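Local coordinates for protein transcriptional regulator (Vibrio vulnificus, PDB 4IVN) that binds the sialic acid catabolic intermediate N-acetylmannosamine 6-phosphate and probably acts as a transcriptional repressor of the nan genes, at residues Y198-N211 with S217-E229. Numbering follows the deposited sequence.
Sequences YKRDIPVVSLTNIN and SLSTEMLVAARPE
V204-T208 and E221-V224 pair as neighbouring parallel strands at one margin of the five-stranded SIS-domain sheet, E221-V224 being the outermost. Their axes run 15° apart, and the ladder alternates regularly: S206 N donates to E221 O, L223 N to S206 O, T208 N to L223 O, and A225 N to T208 O (2.8 Å). Before the first bridge, the T220 hydroxyl extends the ladder. Its OG1, anti to the carbonyl carbon (chi1 -49°), accepts V204 N at 3.0 Å, while T220 N returns a bond to V204 O in that carbonyl's plane. On the face carrying S206 and M222, S206 OG donates to S219 OG (2.6 Å), which is also bonded to L215 O, and the bent M222 chain lays CE against S206 CB (3.7 Å). On the other face, L207 CD2 lies beside L223 CB at 3.8 Å, where L207 meets V247 and L223 meets L246 of helix 237-257. At the helix 188-199 end, the Y198 ring receives L218 CA over its centre, 3.7 Å from the centroid, a CH-pi contact. Past the strands, one water donates to both N209 O and A225 O (2.7 Å). A hydroxyl and a water thus supplement the backbone ladder at its two ends, satisfying V204 N, N209 O and A225 O.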
# COMPACT_ATOMS: atom_id res chain seq x y z
N TYR A 198 -12.17 13.57 -17.90
CA TYR A 198 -12.16 13.06 -19.23
C TYR A 198 -13.01 13.89 -20.16
O TYR A 198 -12.57 14.22 -21.29
CB TYR A 198 -12.63 11.63 -19.25
CG TYR A 198 -12.42 10.96 -20.60
CD1 TYR A 198 -11.16 10.37 -20.91
CD2 TYR A 198 -13.45 10.88 -21.55
CE1 TYR A 198 -10.94 9.74 -22.12
CE2 TYR A 198 -13.26 10.25 -22.79
CZ TYR A 198 -12.01 9.67 -23.06
OH TYR A 198 -11.76 9.01 -24.24
N LYS A 199 -14.18 14.32 -19.71
CA LYS A 199 -15.07 15.11 -20.57
C LYS A 199 -14.62 16.55 -20.84
O LYS A 199 -15.02 17.19 -21.82
CB LYS A 199 -16.54 15.05 -20.12
CG LYS A 199 -17.11 13.65 -20.29
CD LYS A 199 -18.35 13.41 -19.43
CE LYS A 199 -18.63 11.90 -19.30
NZ LYS A 199 -20.08 11.56 -19.40
N ARG A 200 -13.71 17.03 -20.04
CA ARG A 200 -13.16 18.34 -20.28
C ARG A 200 -11.82 18.26 -21.00
O ARG A 200 -11.08 19.24 -20.95
CB ARG A 200 -12.93 19.02 -18.95
CG ARG A 200 -14.21 19.52 -18.37
CD ARG A 200 -13.96 19.90 -16.95
NE ARG A 200 -13.08 21.08 -16.87
CZ ARG A 200 -13.48 22.33 -17.08
NH1 ARG A 200 -14.75 22.60 -17.40
NH2 ARG A 200 -12.63 23.31 -16.93
N ASP A 201 -11.53 17.14 -21.65
CA ASP A 201 -10.28 16.91 -22.40
C ASP A 201 -8.99 17.02 -21.55
O ASP A 201 -7.95 17.41 -22.08
CB ASP A 201 -10.20 17.82 -23.63
CG ASP A 201 -11.46 17.71 -24.43
OD1 ASP A 201 -11.82 16.57 -24.78
OD2 ASP A 201 -12.17 18.72 -24.63
N ILE A 202 -9.08 16.65 -20.27
CA ILE A 202 -7.90 16.61 -19.39
C ILE A 202 -7.49 15.17 -19.36
O ILE A 202 -8.38 14.35 -19.27
CB ILE A 202 -8.29 17.11 -17.98
CG1 ILE A 202 -8.83 18.56 -18.10
CG2 ILE A 202 -7.10 16.95 -16.98
CD1 ILE A 202 -7.98 19.56 -18.90
N PRO A 203 -6.19 14.82 -19.54
CA PRO A 203 -5.85 13.41 -19.53
C PRO A 203 -6.17 12.65 -18.23
O PRO A 203 -6.03 13.18 -17.09
CB PRO A 203 -4.30 13.38 -19.78
CG PRO A 203 -3.86 14.74 -19.24
CD PRO A 203 -4.99 15.68 -19.64
N VAL A 204 -6.60 11.40 -18.41
CA VAL A 204 -6.96 10.54 -17.27
C VAL A 204 -6.21 9.28 -17.48
O VAL A 204 -6.38 8.68 -18.55
CB VAL A 204 -8.49 10.25 -17.23
CG1 VAL A 204 -8.86 9.23 -16.12
CG2 VAL A 204 -9.29 11.54 -17.06
N VAL A 205 -5.47 8.81 -16.49
CA VAL A 205 -4.71 7.52 -16.59
C VAL A 205 -5.37 6.57 -15.56
O VAL A 205 -5.49 6.92 -14.39
CB VAL A 205 -3.22 7.70 -16.18
CG1 VAL A 205 -2.45 6.36 -16.14
CG2 VAL A 205 -2.51 8.63 -17.22
N SER A 206 -5.79 5.38 -15.98
CA SER A 206 -6.41 4.45 -15.05
C SER A 206 -5.41 3.41 -14.62
O SER A 206 -4.66 2.89 -15.46
CB SER A 206 -7.57 3.74 -15.72
OG SER A 206 -8.56 4.72 -15.77
N LEU A 207 -5.44 3.10 -13.32
CA LEU A 207 -4.63 2.00 -12.81
C LEU A 207 -5.54 0.93 -12.29
O LEU A 207 -6.16 1.14 -11.25
CB LEU A 207 -3.78 2.46 -11.67
CG LEU A 207 -2.74 3.56 -11.92
CD1 LEU A 207 -1.82 3.66 -10.69
CD2 LEU A 207 -1.88 3.27 -13.17
N THR A 208 -5.68 -0.22 -12.99
CA THR A 208 -6.77 -1.19 -12.64
C THR A 208 -6.16 -2.57 -12.69
O THR A 208 -4.94 -2.72 -12.88
CB THR A 208 -7.85 -1.24 -13.77
OG1 THR A 208 -7.21 -1.82 -14.94
CG2 THR A 208 -8.23 0.11 -14.12
N ASN A 209 -7.00 -3.58 -12.50
CA ASN A 209 -6.57 -4.96 -12.66
C ASN A 209 -7.48 -5.65 -13.66
O ASN A 209 -7.62 -6.87 -13.63
CB ASN A 209 -6.71 -5.72 -11.28
CG ASN A 209 -5.76 -5.20 -10.21
OD1 ASN A 209 -4.83 -5.91 -9.80
ND2 ASN A 209 -6.04 -4.04 -9.69
N ILE A 210 -8.05 -4.88 -14.60
CA ILE A 210 -8.83 -5.50 -15.63
C ILE A 210 -8.71 -4.66 -16.93
O ILE A 210 -8.64 -3.45 -16.88
CB ILE A 210 -10.30 -5.72 -15.14
CG1 ILE A 210 -11.00 -6.71 -16.04
CG2 ILE A 210 -11.04 -4.46 -15.01
CD1 ILE A 210 -11.25 -8.01 -15.32
N ASN A 211 -8.58 -5.34 -18.05
CA ASN A 211 -8.50 -4.65 -19.34
C ASN A 211 -9.70 -3.87 -19.79
O ASN A 211 -9.54 -2.80 -20.37
CB ASN A 211 -8.04 -5.64 -20.43
CG ASN A 211 -6.64 -6.09 -20.16
OD1 ASN A 211 -5.71 -5.29 -20.24
ND2 ASN A 211 -6.49 -7.29 -19.66
N SER A 217 -13.39 3.31 -21.00
CA SER A 217 -13.81 4.19 -22.03
C SER A 217 -13.74 5.65 -21.51
O SER A 217 -14.15 6.56 -22.19
CB SER A 217 -15.25 3.82 -22.48
OG SER A 217 -16.17 4.38 -21.55
N LEU A 218 -13.19 5.90 -20.31
CA LEU A 218 -12.99 7.29 -19.87
C LEU A 218 -11.55 7.49 -19.51
O LEU A 218 -11.31 8.26 -18.59
CB LEU A 218 -13.82 7.57 -18.58
CG LEU A 218 -15.32 7.28 -18.61
CD1 LEU A 218 -15.79 7.09 -17.18
CD2 LEU A 218 -16.03 8.42 -19.35
N SER A 219 -10.64 6.78 -20.18
CA SER A 219 -9.20 6.76 -19.83
C SER A 219 -8.38 7.14 -21.03
O SER A 219 -8.64 6.62 -22.14
CB SER A 219 -8.78 5.35 -19.40
OG SER A 219 -9.45 4.98 -18.21
N THR A 220 -7.45 8.08 -20.86
CA THR A 220 -6.52 8.46 -21.94
C THR A 220 -5.51 7.32 -22.08
O THR A 220 -5.06 7.03 -23.17
CB THR A 220 -5.84 9.83 -21.68
OG1 THR A 220 -6.84 10.80 -21.32
CG2 THR A 220 -5.11 10.43 -22.90
N GLU A 221 -5.05 6.77 -20.95
CA GLU A 221 -4.13 5.66 -20.91
C GLU A 221 -4.54 4.67 -19.80
O GLU A 221 -5.25 5.07 -18.87
CB GLU A 221 -2.72 6.16 -20.52
CG GLU A 221 -2.16 7.36 -21.34
CD GLU A 221 -1.67 7.06 -22.78
OE1 GLU A 221 -1.69 5.85 -23.19
OE2 GLU A 221 -1.23 8.06 -23.50
N MET A 222 -4.05 3.44 -19.82
CA MET A 222 -4.37 2.51 -18.72
C MET A 222 -3.12 1.69 -18.41
O MET A 222 -2.39 1.34 -19.31
CB MET A 222 -5.39 1.46 -19.19
CG MET A 222 -6.85 1.77 -18.94
SD MET A 222 -7.76 0.29 -18.36
CE MET A 222 -9.24 1.10 -17.71
N LEU A 223 -2.89 1.37 -17.15
CA LEU A 223 -1.85 0.37 -16.81
C LEU A 223 -2.67 -0.67 -16.07
O LEU A 223 -3.52 -0.30 -15.31
CB LEU A 223 -0.76 0.95 -15.94
CG LEU A 223 0.24 1.89 -16.60
CD1 LEU A 223 1.39 2.22 -15.67
CD2 LEU A 223 0.76 1.35 -17.94
N VAL A 224 -2.46 -1.94 -16.39
CA VAL A 224 -3.25 -3.04 -15.88
C VAL A 224 -2.41 -3.97 -15.06
O VAL A 224 -1.47 -4.54 -15.54
CB VAL A 224 -3.92 -3.78 -17.07
CG1 VAL A 224 -4.62 -5.08 -16.61
CG2 VAL A 224 -4.88 -2.80 -17.78
N ALA A 225 -2.74 -4.16 -13.80
CA ALA A 225 -2.03 -5.13 -12.91
C ALA A 225 -2.73 -6.49 -13.02
O ALA A 225 -3.95 -6.54 -13.33
CB ALA A 225 -2.14 -4.56 -11.44
N ALA A 226 -2.03 -7.60 -12.71
CA ALA A 226 -2.59 -8.92 -12.70
C ALA A 226 -3.55 -9.12 -11.56
O ALA A 226 -3.69 -8.28 -10.67
CB ALA A 226 -1.47 -9.98 -12.67
N ARG A 227 -4.27 -10.23 -11.61
CA ARG A 227 -5.31 -10.61 -10.59
C ARG A 227 -6.49 -9.66 -10.48
O ARG A 227 -6.57 -8.92 -9.50
CB ARG A 227 -4.73 -10.68 -9.18
CG ARG A 227 -3.41 -11.38 -9.17
CD ARG A 227 -3.52 -12.81 -8.62
NE ARG A 227 -3.43 -13.75 -9.73
CZ ARG A 227 -2.34 -14.01 -10.48
NH1 ARG A 227 -1.17 -13.43 -10.29
NH2 ARG A 227 -2.44 -14.89 -11.45
N PRO A 228 -7.48 -9.81 -11.40
CA PRO A 228 -8.74 -9.09 -11.33
C PRO A 228 -9.40 -9.39 -10.00
O PRO A 228 -9.37 -10.52 -9.51
CB PRO A 228 -9.58 -9.77 -12.40
CG PRO A 228 -8.65 -10.38 -13.36
CD PRO A 228 -7.38 -10.66 -12.61
N GLU A 229 -10.05 -8.41 -9.39
CA GLU A 229 -10.77 -8.72 -8.12
C GLU A 229 -12.14 -9.29 -8.41
O GLU A 229 -12.70 -8.99 -9.44
CB GLU A 229 -10.94 -7.39 -7.32
CG GLU A 229 -9.56 -6.97 -6.84
CD GLU A 229 -9.59 -5.91 -5.82
OE1 GLU A 229 -10.57 -5.12 -5.77
OE2 GLU A 229 -8.61 -5.80 -5.07
O HOH W 1 -5.28 -8.40 -14.84